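Local coordinates for NigD-like protein (Bacteroides vulgatus ATCC 8482, PDB 3K6O), which is of unknown function but joins an N-terminal OB domain to a C-terminal beta sandwich and is probably an exported lipoprotein, at residues A55-F60 / Y82-V87; M19-K24 / V34-E39; L118-M123 / V170-D175; Q45-Y50 / N76-D81. One frame throughout, in Å; residues are numbered along the deposited sequence.

Contact 1 of 4, residues A55-F60 / Y82-V87; sequences AGERIF and YTLVPV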
loop_
_atom_site.group_PDB
_atom_site.type_symbol
_atom_site.label_atom_id
_atom_site.label_comp_id
_atom_site.label_asym_id
_atom_site.label_seq_id
_atom_site.Cartn_x
_atom_site.Cartn_y
_atom_site.Cartn_z
ATOM N N ALA A 55 -0.989 11.230 12.149
ATOM C CA ALA A 55 -1.636 11.453 10.872
ATOM C C ALA A 55 -0.729 11.011 9.749
ATOM O O ALA A 55 0.452 11.269 9.787
ATOM C CB ALA A 55 -1.980 12.909 10.737
ATOM N N GLY A 56 -1.283 10.303 8.770
ATOM C CA GLY A 56 -0.534 9.833 7.628
ATOM C C GLY A 56 0.050 8.451 7.808
ATOM O O GLY A 56 0.422 7.828 6.840
ATOM N N GLU A 57 0.146 7.950 9.030
ATOM C CA GLU A 57 0.602 6.596 9.190
ATOM C C GLU A 57 -0.431 5.651 8.586
ATOM O O GLU A 57 -1.650 5.880 8.658
ATOM C CB GLU A 57 0.877 6.234 10.663
ATOM C CG GLU A 57 2.195 6.784 11.257
ATOM C CD GLU A 57 2.496 6.213 12.643
ATOM O OE1 GLU A 57 3.127 5.137 12.756
ATOM O OE2 GLU A 57 2.073 6.825 13.626
ATOM N N ARG A 58 0.070 4.558 8.043
ATOM C CA ARG A 58 -0.754 3.597 7.368
ATOM C C ARG A 58 -0.756 2.301 8.179
ATOM O O ARG A 58 0.315 1.854 8.629
ATOM C CB ARG A 58 -0.123 3.320 6.020
ATOM C CG ARG A 58 -0.966 2.475 5.118
ATOM C CD ARG A 58 -1.597 3.273 4.034
ATOM N NE ARG A 58 -2.208 2.429 2.989
ATOM C CZ ARG A 58 -3.515 2.397 2.715
ATOM N NH1 ARG A 58 -4.380 3.133 3.407
ATOM N NH2 ARG A 58 -3.956 1.622 1.730
ATOM N N ILE A 59 -1.932 1.678 8.322
ATOM C CA ILE A 59 -2.017 0.378 8.997
ATOM C C ILE A 59 -2.772 -0.679 8.189
ATOM O O ILE A 59 -3.633 -0.365 7.357
ATOM C CB ILE A 59 -2.663 0.522 10.416
ATOM C CG1 ILE A 59 -4.158 0.874 10.343
ATOM C CG2 ILE A 59 -1.919 1.581 11.195
ATOM C CD1 ILE A 59 -4.878 0.873 11.711
ATOM N N PHE A 60 -2.466 -1.940 8.479
ATOM C CA PHE A 60 -3.253 -3.083 8.028
ATOM C C PHE A 60 -3.886 -3.588 9.321
ATOM O O PHE A 60 -3.199 -4.091 10.229
ATOM C CB PHE A 60 -2.319 -4.100 7.360
ATOM C CG PHE A 60 -3.009 -5.241 6.675
ATOM C CD1 PHE A 60 -4.044 -5.036 5.779
ATOM C CD2 PHE A 60 -2.572 -6.535 6.876
ATOM C CE1 PHE A 60 -4.654 -6.120 5.123
ATOM C CE2 PHE A 60 -3.173 -7.614 6.232
ATOM C CZ PHE A 60 -4.199 -7.409 5.351
ATOM N N TYR A 82 -3.482 -4.441 14.734
ATOM C CA TYR A 82 -3.016 -3.954 13.458
ATOM C C TYR A 82 -1.513 -4.132 13.331
ATOM O O TYR A 82 -0.828 -4.498 14.289
ATOM C CB TYR A 82 -3.386 -2.480 13.278
ATOM C CG TYR A 82 -2.698 -1.551 14.249
ATOM C CD1 TYR A 82 -3.214 -1.339 15.497
ATOM C CD2 TYR A 82 -1.525 -0.899 13.915
ATOM C CE1 TYR A 82 -2.587 -0.515 16.380
ATOM C CE2 TYR A 82 -0.898 -0.071 14.805
ATOM C CZ TYR A 82 -1.440 0.103 16.038
ATOM O OH TYR A 82 -0.863 0.948 16.935
ATOM N N THR A 83 -1.008 -3.883 12.135
ATOM C CA THR A 83 0.427 -3.749 11.935
ATOM C C THR A 83 0.702 -2.505 11.122
ATOM O O THR A 83 -0.146 -2.078 10.329
ATOM C CB THR A 83 1.046 -4.997 11.280
ATOM O OG1 THR A 83 2.475 -4.884 11.330
ATOM C CG2 THR A 83 0.586 -5.162 9.816
ATOM N N LEU A 84 1.848 -1.874 11.356
ATOM C CA LEU A 84 2.212 -0.681 10.604
ATOM C C LEU A 84 2.619 -1.053 9.201
ATOM O O LEU A 84 3.341 -2.022 8.981
ATOM C CB LEU A 84 3.361 0.073 11.268
ATOM C CG LEU A 84 2.975 0.846 12.528
ATOM C CD1 LEU A 84 4.235 1.452 13.177
ATOM C CD2 LEU A 84 1.922 1.921 12.204
ATOM N N VAL A 85 2.184 -0.249 8.250
ATOM C CA VAL A 85 2.569 -0.434 6.849
ATOM C C VAL A 85 3.426 0.740 6.416
ATOM O O VAL A 85 2.998 1.869 6.476
ATOM C CB VAL A 85 1.332 -0.589 5.979
ATOM C CG1 VAL A 85 1.718 -0.607 4.488
ATOM C CG2 VAL A 85 0.541 -1.878 6.410
ATOM N N PRO A 86 4.668 0.481 5.978
ATOM C CA PRO A 86 5.476 1.603 5.525
ATOM C C PRO A 86 4.891 2.292 4.299
ATOM O O PRO A 86 4.347 1.630 3.426
ATOM C CB PRO A 86 6.853 0.972 5.184
ATOM C CG PRO A 86 6.709 -0.497 5.325
ATOM C CD PRO A 86 5.402 -0.797 6.025
ATOM N N VAL A 87 5.011 3.612 4.250
ATOM C CA VAL A 87 4.524 4.412 3.153
ATOM C C VAL A 87 5.739 4.936 2.440
ATOM O O VAL A 87 6.582 5.547 3.088
ATOM C CB VAL A 87 3.657 5.593 3.635
ATOM C CG1 VAL A 87 3.331 6.489 2.431
ATOM C CG2 VAL A 87 2.345 5.075 4.253
HETATM O O HOH W 1 2.918 4.054 8.005
#
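Phe60 and Thr83 form a hydrogen-bonded pair where strands 58-60 and 82-85 run antiparallel, their directions 138° apart: Phe60 N gives to Thr83 O at 3.0 Å and Thr83 N to Phe60 O at 2.9 Å. Past Ile59 and Leu84, a non-hydrogen-bonded pair, Val85 N still reaches Arg58 O at 2.8 Å. A water then takes over, accepting from Arg58 N and donating to Val85 O. This pairing belongs to the hairpin of strands 58-66 and 75-93 in the OB domain.

Ile59 packs against Tyr82. Its CG2 meets Tyr82 CD2 at 3.7 Å, obliquely to the ring, while CD1 lies by Tyr82 CB. With CG between the backbone N and the carbonyl carbon (chi1 65°), the Tyr82 ring swings to Ile59, and its OH hydrogen-bonds to Pro49 O. On the face that carries Phe60, Thr83 and Val85, two branched residues fill in around Phe60 CB, Val85 CG2 at 3.7 Å and Thr83 CG2 slightly farther off. The phenyl ring itself leads away from 82-87 to an edge-to-face contact with Phe215. Arg58 spends its methylenes on valines: CB touches Val87 CG2 at 3.5 Å, and CG lies alongside Val85. At the more exposed end Glu57 OE1 passes Leu84 CD2, while OE2 accepts from Lys54 N.

Beyond these apolar methylenes, the buried guanidinium of Arg58 probably has its charge balanced within the OB domain by a salt bridge to Asp36, while NE and NH2 hydrogen-bond to Ser171 OG and Asn119 OD1, joining the two domains.

Contact 2 of 4, residues M19-K24 / V34-E39; sequences MATVEK and VLDNGE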
loop_
_atom_site.group_PDB
_atom_site.type_symbol
_atom_site.label_atom_id
_atom_site.label_comp_id
_atom_site.label_asym_id
_atom_site.label_seq_id
_atom_site.Cartn_x
_atom_site.Cartn_y
_atom_site.Cartn_z
HETATM N N MSE A 19 -6.878 -2.185 5.148
HETATM C CA MSE A 19 -6.010 -1.025 5.248
HETATM C C MSE A 19 -6.758 0.168 5.834
HETATM O O MSE A 19 -7.995 0.271 5.740
HETATM C CB MSE A 19 -5.487 -0.631 3.871
HETATM C CG MSE A 19 -4.675 -1.703 3.159
HETATM SE SE MSE A 19 -2.900 -1.842 3.913
HETATM C CE MSE A 19 -2.340 -0.103 4.076
ATOM N N ALA A 20 -5.998 1.065 6.446
ATOM C CA ALA A 20 -6.509 2.340 6.844
ATOM C C ALA A 20 -5.381 3.338 6.998
ATOM O O ALA A 20 -4.218 2.981 7.130
ATOM C CB ALA A 20 -7.316 2.210 8.161
ATOM N N THR A 21 -5.729 4.605 6.971
ATOM C CA THR A 21 -4.768 5.654 7.204
ATOM C C THR A 21 -5.230 6.407 8.414
ATOM O O THR A 21 -6.389 6.740 8.537
ATOM C CB THR A 21 -4.652 6.615 5.992
ATOM O OG1 THR A 21 -4.452 5.863 4.781
ATOM C CG2 THR A 21 -3.449 7.582 6.170
ATOM N N VAL A 22 -4.312 6.637 9.324
ATOM C CA VAL A 22 -4.563 7.418 10.511
ATOM C C VAL A 22 -4.701 8.886 10.116
ATOM O O VAL A 22 -3.945 9.401 9.299
ATOM C CB VAL A 22 -3.394 7.251 11.517
ATOM C CG1 VAL A 22 -3.612 8.122 12.777
ATOM C CG2 VAL A 22 -3.196 5.783 11.890
ATOM N N GLU A 23 -5.670 9.573 10.698
ATOM C CA GLU A 23 -5.755 11.004 10.534
ATOM C C GLU A 23 -6.098 11.625 11.863
ATOM O O GLU A 23 -6.487 10.937 12.785
ATOM C CB GLU A 23 -6.748 11.356 9.431
ATOM C CG GLU A 23 -6.388 10.785 8.058
ATOM C CD GLU A 23 -5.097 11.381 7.438
ATOM O OE1 GLU A 23 -4.494 12.339 7.976
ATOM O OE2 GLU A 23 -4.672 10.858 6.399
ATOM N N LYS A 24 -5.878 12.931 11.953
ATOM C CA LYS A 24 -6.158 13.723 13.136
ATOM C C LYS A 24 -6.673 15.097 12.737
ATOM O O LYS A 24 -6.284 15.633 11.721
ATOM C CB LYS A 24 -4.909 13.912 13.998
ATOM C CG LYS A 24 -4.326 12.634 14.509
ATOM C CD LYS A 24 -3.146 12.855 15.443
ATOM C CE LYS A 24 -3.550 13.091 16.837
ATOM N NZ LYS A 24 -2.348 13.184 17.709
ATOM N N VAL A 34 -9.155 6.271 8.601
ATOM C CA VAL A 34 -9.894 6.502 7.364
ATOM C C VAL A 34 -9.682 5.290 6.487
ATOM O O VAL A 34 -8.554 4.965 6.162
ATOM C CB VAL A 34 -9.406 7.786 6.665
ATOM C CG1 VAL A 34 -10.161 8.054 5.323
ATOM C CG2 VAL A 34 -9.515 8.993 7.655
ATOM N N LEU A 35 -10.758 4.595 6.136
ATOM C CA LEU A 35 -10.682 3.480 5.188
ATOM C C LEU A 35 -10.392 4.036 3.792
ATOM O O LEU A 35 -10.540 5.239 3.555
ATOM C CB LEU A 35 -11.996 2.674 5.187
ATOM C CG LEU A 35 -12.325 1.863 6.426
ATOM C CD1 LEU A 35 -13.716 1.151 6.289
ATOM C CD2 LEU A 35 -11.187 0.856 6.689
ATOM N N ASP A 36 -9.956 3.183 2.876
ATOM C CA ASP A 36 -9.561 3.667 1.553
ATOM C C ASP A 36 -10.806 4.139 0.753
ATOM O O ASP A 36 -10.689 4.946 -0.159
ATOM C CB ASP A 36 -8.757 2.603 0.782
ATOM C CG ASP A 36 -7.323 2.472 1.285
ATOM O OD1 ASP A 36 -6.902 3.367 2.048
ATOM O OD2 ASP A 36 -6.604 1.495 0.927
ATOM N N ASN A 37 -11.981 3.641 1.090
ATOM C CA ASN A 37 -13.227 4.167 0.505
ATOM C C ASN A 37 -13.661 5.497 1.097
ATOM O O ASN A 37 -14.796 5.976 0.818
ATOM C CB ASN A 37 -14.365 3.169 0.634
ATOM C CG ASN A 37 -14.869 3.016 2.030
ATOM O OD1 ASN A 37 -14.399 3.654 2.978
ATOM N ND2 ASN A 37 -15.840 2.133 2.179
ATOM N N GLY A 38 -12.802 6.080 1.941
ATOM C CA GLY A 38 -13.102 7.403 2.519
ATOM C C GLY A 38 -13.968 7.448 3.767
ATOM O O GLY A 38 -14.189 8.524 4.345
ATOM N N GLU A 39 -14.459 6.311 4.237
ATOM C CA GLU A 39 -15.212 6.334 5.482
ATOM C C GLU A 39 -14.300 6.509 6.691
ATOM O O GLU A 39 -13.256 5.886 6.780
ATOM C CB GLU A 39 -16.019 5.062 5.658
ATOM C CG GLU A 39 -17.109 4.929 4.619
ATOM C CD GLU A 39 -17.959 3.708 4.860
ATOM O OE1 GLU A 39 -17.397 2.649 5.242
ATOM O OE2 GLU A 39 -19.186 3.832 4.716
HETATM O O HOH W 2 -9.575 0.268 3.450
HETATM O O HOH W 3 -7.216 5.367 3.706
#
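Thr21 and Val34 are an antiparallel hydrogen-bonded pair, Thr21 N giving to Val34 O at 3.0 Å and Val34 N to Thr21 O at 2.8 Å, just before the second segment leaves its strand in a type I turn from Leu35 to Gly38. The positive phi of Gly38 (85°) suits a residue without a side chain, and Asn37 OD1 accepts from Glu39 N in an Asx turn.

Apolar contact is modest. Glu23 bends at chi2 (-66°), and its CG methylene lies against Val34 CG2 at 3.6 Å, the acidic chain crossing the valine at a slant. Leu35 starts out away from strand 19-23, yet its CD2 comes back to the carbonyl O of Met19, a selenomethionine, at 3.4 Å. Ala20 CA sits 3.4 Å from Val34 O in a CA-H...O contact.

Waters carry the polar side of the contact where the backbones separate. One donates to Met19 O and accepts from Asp36 N. Another accepts from Thr21 OG1 and donates both to Val34 O and to Asp36 OD1, at 2.6 Å from the latter. Asp36 OD2 forms a salt bridge with Arg58, which, with the water donating to OD1, would probably favour the ionised carboxylate.

Contact 3 of 4, residues L118-M123 / V170-D175; sequences LNVRFM and VSFKLD
Leu118 to Val120 and Val170 to Phe172 pair as antiparallel strands of the C-terminal beta sandwich, 160° apart in direction. Four backbone bonds join them, two for the pair Leu118 and Phe172 and two for Val120 and Val170.

The apolar face is close-packed. Val120 CG2 comes to the edge of the Phe172 ring, in its plane, at 3.8 Å from CE2, while Val170 CG2 lies over one face of that ring toward the rim. Val170 CG1, placed between its backbone N and carbonyl carbon (chi1 59°), is turned back across the strand gap, where Val120 CB and Phe122 CE1 (3.9 Å) meet it. Leu174, past the strand end, brings CD2 to Leu118 CB at 4.1 Å. Leu134 and Leu136 of strand 133-139 pack on this layer, a buried setting that suits bulky apolar side chains.

Arg121 and Lys173, by contrast, are partly exposed and point away from the opposing strand; Arg121 forms salt bridges with Asp110 and Asp219. The face of Asn119 and Ser171 is different again, polar though buried and turned to the OB domain. There Asn119 OD1 also accepts from Arg58 NH2, and it accepts from Ser171 OG, which lies in the amide's carbonyl plane at 2.8 Å.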
loop_
_atom_site.group_PDB
_atom_site.type_symbol
_atom_site.label_atom_id
_atom_site.label_comp_id
_atom_site.label_asym_id
_atom_site.label_seq_id
_atom_site.Cartn_x
_atom_site.Cartn_y
_atom_site.Cartn_z
ATOM N N LEU A 118 -0.641 2.861 -4.231
ATOM C CA LEU A 118 -0.464 1.520 -4.759
ATOM C C LEU A 118 -0.037 0.615 -3.587
ATOM O O LEU A 118 1.006 0.810 -2.962
ATOM C CB LEU A 118 0.570 1.491 -5.868
ATOM C CG LEU A 118 0.662 0.131 -6.556
ATOM C CD1 LEU A 118 -0.578 -0.142 -7.434
ATOM C CD2 LEU A 118 1.913 0.006 -7.374
ATOM N N ASN A 119 -0.873 -0.381 -3.320
ATOM C CA ASN A 119 -0.727 -1.305 -2.203
ATOM C C ASN A 119 -0.176 -2.610 -2.708
ATOM O O ASN A 119 -0.737 -3.233 -3.610
ATOM C CB ASN A 119 -2.079 -1.519 -1.545
ATOM C CG ASN A 119 -2.681 -0.205 -1.078
ATOM O OD1 ASN A 119 -2.122 0.475 -0.196
ATOM N ND2 ASN A 119 -3.800 0.206 -1.710
ATOM N N VAL A 120 0.923 -3.030 -2.103
ATOM C CA VAL A 120 1.591 -4.255 -2.505
ATOM C C VAL A 120 1.874 -5.165 -1.288
ATOM O O VAL A 120 2.451 -4.744 -0.308
ATOM C CB VAL A 120 2.891 -3.928 -3.221
ATOM C CG1 VAL A 120 3.482 -5.234 -3.891
ATOM C CG2 VAL A 120 2.652 -2.833 -4.273
ATOM N N ARG A 121 1.448 -6.416 -1.371
ATOM C CA ARG A 121 1.866 -7.421 -0.435
ATOM C C ARG A 121 2.795 -8.307 -1.216
ATOM O O ARG A 121 2.454 -8.725 -2.322
ATOM C CB ARG A 121 0.685 -8.227 0.095
ATOM C CG ARG A 121 1.109 -9.219 1.210
ATOM C CD ARG A 121 -0.077 -9.744 1.989
ATOM N NE ARG A 121 -0.790 -10.666 1.129
ATOM C CZ ARG A 121 -1.321 -11.815 1.507
ATOM N NH1 ARG A 121 -1.286 -12.211 2.776
ATOM N NH2 ARG A 121 -1.911 -12.559 0.593
ATOM N N PHE A 122 3.970 -8.585 -0.659
ATOM C CA PHE A 122 5.011 -9.285 -1.400
ATOM C C PHE A 122 5.974 -10.011 -0.490
ATOM O O PHE A 122 5.937 -9.849 0.734
ATOM C CB PHE A 122 5.786 -8.321 -2.297
ATOM C CG PHE A 122 6.692 -7.351 -1.556
ATOM C CD1 PHE A 122 6.170 -6.299 -0.815
ATOM C CD2 PHE A 122 8.077 -7.466 -1.638
ATOM C CE1 PHE A 122 6.997 -5.407 -0.155
ATOM C CE2 PHE A 122 8.916 -6.558 -0.975
ATOM C CZ PHE A 122 8.365 -5.518 -0.239
HETATM N N MSE A 123 6.812 -10.848 -1.092
HETATM C CA MSE A 123 7.820 -11.590 -0.351
HETATM C C MSE A 123 9.155 -10.894 -0.543
HETATM O O MSE A 123 9.497 -10.492 -1.652
HETATM C CB MSE A 123 7.910 -13.034 -0.853
HETATM C CG MSE A 123 6.604 -13.846 -0.805
HETATM SE SE MSE A 123 5.769 -13.943 0.959
HETATM C CE MSE A 123 6.904 -15.206 1.807
ATOM N N VAL A 170 3.648 -2.779 1.658
ATOM C CA VAL A 170 4.044 -1.404 1.482
ATOM C C VAL A 170 2.945 -0.674 0.698
ATOM O O VAL A 170 2.224 -1.286 -0.139
ATOM C CB VAL A 170 5.389 -1.319 0.724
ATOM C CG1 VAL A 170 5.228 -1.978 -0.608
ATOM C CG2 VAL A 170 5.821 0.120 0.508
ATOM N N SER A 171 2.816 0.622 0.981
ATOM C CA SER A 171 1.901 1.499 0.271
ATOM C C SER A 171 2.718 2.612 -0.340
ATOM O O SER A 171 3.436 3.281 0.383
ATOM C CB SER A 171 0.865 2.097 1.206
ATOM O OG SER A 171 -0.101 1.140 1.561
ATOM N N PHE A 172 2.625 2.775 -1.669
ATOM C CA PHE A 172 3.282 3.845 -2.387
ATOM C C PHE A 172 2.309 4.950 -2.618
ATOM O O PHE A 172 1.278 4.713 -3.171
ATOM C CB PHE A 172 3.759 3.323 -3.729
ATOM C CG PHE A 172 4.769 2.201 -3.606
ATOM C CD1 PHE A 172 6.096 2.492 -3.367
ATOM C CD2 PHE A 172 4.384 0.871 -3.722
ATOM C CE1 PHE A 172 7.028 1.494 -3.249
ATOM C CE2 PHE A 172 5.318 -0.165 -3.616
ATOM C CZ PHE A 172 6.641 0.157 -3.363
ATOM N N LYS A 173 2.629 6.168 -2.208
ATOM C CA LYS A 173 1.792 7.303 -2.524
ATOM C C LYS A 173 1.782 7.586 -4.014
ATOM O O LYS A 173 2.840 7.813 -4.615
ATOM C CB LYS A 173 2.237 8.560 -1.769
ATOM C CG LYS A 173 1.786 8.580 -0.316
ATOM C CD LYS A 173 2.011 9.954 0.358
ATOM C CE LYS A 173 0.931 10.993 -0.082
ATOM N NZ LYS A 173 -0.451 10.436 0.084
ATOM N N LEU A 174 0.588 7.612 -4.598
ATOM C CA LEU A 174 0.451 7.770 -6.060
ATOM C C LEU A 174 0.620 9.218 -6.552
ATOM O O LEU A 174 1.143 9.466 -7.656
ATOM C CB LEU A 174 -0.855 7.169 -6.526
ATOM C CG LEU A 174 -0.842 5.623 -6.633
ATOM C CD1 LEU A 174 -2.251 5.046 -6.892
ATOM C CD2 LEU A 174 0.130 5.116 -7.717
ATOM N N ASP A 175 0.194 10.151 -5.707
ATOM C CA ASP A 175 0.223 11.577 -5.957
ATOM C C ASP A 175 -0.342 11.850 -7.339
ATOM O O ASP A 175 -1.541 11.599 -7.538
ATOM C CB ASP A 175 1.634 12.131 -5.732
ATOM C CG ASP A 175 2.057 12.050 -4.270
ATOM O OD1 ASP A 175 1.180 12.190 -3.442
ATOM O OD2 ASP A 175 3.242 11.828 -3.952
#

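Contact 4 of 4, residues Q45-Y50 / N76-D81; sequences QHIVPY and NIRLND. With SO4 (sulfate ion), chain F; SO4 (sulfate ion), chain G.
Gln45 and His46 run parallel to Arg78 and Leu79, the parallel pairing of third and fifth strands that closes the barrel of an OB fold. The backbone bonds are Gln45 N to Ile77 O, Leu79 N to Gln45 O at 2.8 Å, and Ile47 N to Leu79 O. Just beyond, a classic bulge sets Asn80 and Asp81 opposite the single residue Asn62.

Among polar side chains, Gln45 and Arg78 cross with amide and guanidinium planes only 18° apart. Arg78 NH1 gives to Gln45 OE1 at 2.8 Å, in both planes, and NE gives to Asn80 OD1 at 3.0 Å; the two bonds hold the guanidinium against rotation. Asn80 ND2 hydrogen-bonds to Asn62 OD1 and Ser64 OG.

Of the apolar contacts, Leu79 CD2 touches Tyr50 CB at 3.5 Å, and Val48 CG2 lies against Asp81 CA at 3.8 Å.

The two sulfate ions probably come from the crystallisation liquor; O4 of one (chain F) accepts from Tyr50 N, and Arg51 also binds sulfate. The His46 ring has Tyr50 CE1 over one face. Its ND1 gives to Val48 O, in the ring plane but 54° out of the carbonyl plane, and NE2 gives a bent bond to O2 of the second sulfate (chain G), 2.6 Å away.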
loop_
_atom_site.group_PDB
_atom_site.type_symbol
_atom_site.label_atom_id
_atom_site.label_comp_id
_atom_site.label_asym_id
_atom_site.label_seq_id
_atom_site.Cartn_x
_atom_site.Cartn_y
_atom_site.Cartn_z
ATOM N N GLN A 45 -13.341 1.286 21.238
ATOM C CA GLN A 45 -12.674 0.243 22.005
ATOM C C GLN A 45 -11.378 -0.120 21.283
ATOM O O GLN A 45 -11.313 -0.086 20.052
ATOM C CB GLN A 45 -13.573 -0.990 22.128
ATOM C CG GLN A 45 -14.883 -0.765 22.957
ATOM C CD GLN A 45 -15.856 -1.916 22.891
ATOM O OE1 GLN A 45 -15.566 -2.953 22.295
ATOM N NE2 GLN A 45 -17.047 -1.736 23.497
ATOM N N HIS A 46 -10.357 -0.473 22.050
ATOM C CA HIS A 46 -9.089 -0.931 21.488
ATOM C C HIS A 46 -8.491 -2.032 22.365
ATOM O O HIS A 46 -8.598 -1.990 23.586
ATOM C CB HIS A 46 -8.116 0.235 21.354
ATOM C CG HIS A 46 -7.684 0.792 22.661
ATOM N ND1 HIS A 46 -6.386 0.707 23.110
ATOM C CD2 HIS A 46 -8.392 1.383 23.654
ATOM C CE1 HIS A 46 -6.307 1.254 24.311
ATOM N NE2 HIS A 46 -7.514 1.649 24.672
ATOM N N ILE A 47 -7.886 -3.031 21.727
ATOM C CA ILE A 47 -7.251 -4.157 22.412
ATOM C C ILE A 47 -5.723 -3.969 22.347
ATOM O O ILE A 47 -4.974 -4.549 23.134
ATOM C CB ILE A 47 -7.645 -5.484 21.715
ATOM C CG1 ILE A 47 -9.162 -5.680 21.759
ATOM C CG2 ILE A 47 -6.895 -6.698 22.293
ATOM C CD1 ILE A 47 -9.770 -5.667 23.148
ATOM N N VAL A 48 -5.276 -3.156 21.382
ATOM C CA VAL A 48 -3.880 -2.789 21.246
ATOM C C VAL A 48 -3.768 -1.267 21.272
ATOM O O VAL A 48 -4.767 -0.571 21.043
ATOM C CB VAL A 48 -3.281 -3.344 19.941
ATOM C CG1 VAL A 48 -3.297 -4.867 19.971
ATOM C CG2 VAL A 48 -4.046 -2.781 18.721
ATOM N N PRO A 49 -2.571 -0.743 21.591
ATOM C CA PRO A 49 -2.370 0.701 21.685
ATOM C C PRO A 49 -2.638 1.408 20.373
ATOM O O PRO A 49 -2.274 0.909 19.312
ATOM C CB PRO A 49 -0.884 0.842 22.043
ATOM C CG PRO A 49 -0.553 -0.445 22.775
ATOM C CD PRO A 49 -1.423 -1.505 22.121
ATOM N N TYR A 50 -3.254 2.583 20.440
ATOM C CA TYR A 50 -3.467 3.372 19.237
ATOM C C TYR A 50 -3.329 4.879 19.431
ATOM O O TYR A 50 -3.225 5.595 18.461
ATOM C CB TYR A 50 -4.851 3.035 18.636
ATOM C CG TYR A 50 -5.957 3.801 19.292
ATOM C CD1 TYR A 50 -6.379 3.463 20.575
ATOM C CD2 TYR A 50 -6.545 4.899 18.664
ATOM C CE1 TYR A 50 -7.387 4.179 21.210
ATOM C CE2 TYR A 50 -7.557 5.622 19.295
ATOM C CZ TYR A 50 -7.974 5.247 20.564
ATOM O OH TYR A 50 -8.933 5.949 21.221
ATOM N N ASN A 76 -18.422 3.600 14.635
ATOM C CA ASN A 76 -17.643 3.453 15.851
ATOM C C ASN A 76 -17.154 2.027 15.853
ATOM O O ASN A 76 -17.952 1.111 15.642
ATOM C CB ASN A 76 -18.489 3.695 17.092
ATOM C CG ASN A 76 -18.974 5.114 17.198
ATOM O OD1 ASN A 76 -18.303 6.058 16.733
ATOM N ND2 ASN A 76 -20.139 5.287 17.846
ATOM N N ILE A 77 -15.851 1.838 16.070
ATOM C CA ILE A 77 -15.249 0.514 15.973
ATOM C C ILE A 77 -14.473 0.093 17.212
ATOM O O ILE A 77 -14.121 0.920 18.058
ATOM C CB ILE A 77 -14.296 0.398 14.724
ATOM C CG1 ILE A 77 -13.041 1.275 14.891
ATOM C CG2 ILE A 77 -15.031 0.813 13.461
ATOM C CD1 ILE A 77 -11.809 0.832 14.086
ATOM N N ARG A 78 -14.221 -1.215 17.302
ATOM C CA ARG A 78 -13.206 -1.752 18.176
ATOM C C ARG A 78 -11.988 -2.041 17.300
ATOM O O ARG A 78 -12.094 -2.731 16.271
ATOM C CB ARG A 78 -13.666 -3.053 18.865
ATOM C CG ARG A 78 -12.584 -3.705 19.659
ATOM C CD ARG A 78 -13.061 -4.780 20.578
ATOM N NE ARG A 78 -13.808 -5.822 19.905
ATOM C CZ ARG A 78 -15.115 -6.046 20.051
ATOM N NH1 ARG A 78 -15.877 -5.286 20.835
ATOM N NH2 ARG A 78 -15.673 -7.042 19.388
ATOM N N LEU A 79 -10.842 -1.536 17.717
ATOM C CA LEU A 79 -9.589 -1.809 17.034
ATOM C C LEU A 79 -8.972 -3.030 17.707
ATOM O O LEU A 79 -8.433 -2.910 18.796
ATOM C CB LEU A 79 -8.658 -0.599 17.130
ATOM C CG LEU A 79 -7.266 -0.753 16.526
ATOM C CD1 LEU A 79 -7.338 -1.063 15.000
ATOM C CD2 LEU A 79 -6.433 0.491 16.797
ATOM N N ASN A 80 -9.099 -4.198 17.064
ATOM C CA ASN A 80 -8.661 -5.480 17.639
ATOM C C ASN A 80 -7.146 -5.701 17.532
ATOM O O ASN A 80 -6.561 -6.315 18.388
ATOM C CB ASN A 80 -9.379 -6.669 16.975
ATOM C CG ASN A 80 -10.905 -6.592 17.069
ATOM O OD1 ASN A 80 -11.462 -6.328 18.135
ATOM N ND2 ASN A 80 -11.582 -6.840 15.944
ATOM N N ASP A 81 -6.525 -5.174 16.493
ATOM C CA ASP A 81 -5.123 -5.434 16.181
ATOM C C ASP A 81 -4.775 -4.657 14.940
ATOM O O ASP A 81 -5.673 -4.250 14.176
ATOM C CB ASP A 81 -4.909 -6.920 15.877
ATOM C CG ASP A 81 -3.469 -7.356 15.997
ATOM O OD1 ASP A 81 -2.593 -6.552 16.335
ATOM O OD2 ASP A 81 -3.217 -8.538 15.715
HETATM S S SO4 F . -2.630 3.913 24.260
HETATM O O1 SO4 F . -3.015 5.026 25.151
HETATM O O2 SO4 F . -1.288 4.232 23.762
HETATM O O3 SO4 F . -2.616 2.600 24.934
HETATM O O4 SO4 F . -3.640 3.763 23.196
HETATM S S SO4 G . -7.952 2.558 27.924
HETATM O O1 SO4 G . -9.126 3.218 27.337
HETATM O O2 SO4 G . -6.822 2.611 27.010
HETATM O O3 SO4 G . -7.549 3.280 29.134
HETATM O O4 SO4 G . -8.291 1.151 28.167
#

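Overall arrangement
The touching residues of contact 3 are all buried, near the centre of the chain; contacts 1 and 2 are intermediate, and contact 4 lies farthest out, its centre about 21 Å from that of the chain. Contacts 1 and 4 share strand 75-93, which runs on to pair with strand 165-173 of contact 3 and so carries the barrel into the sandwich. Contacts 1 and 2 meet through neighbouring strands 58-66 and 16-23. Chemistry follows place: an apolar layer backed by a buried polar pair in contact 3, waters where the backbones part in contacts 1 and 2, and sulfate-bound groups in contact 4. Arg58 links contacts 1, 2 and 3 at the domain junction.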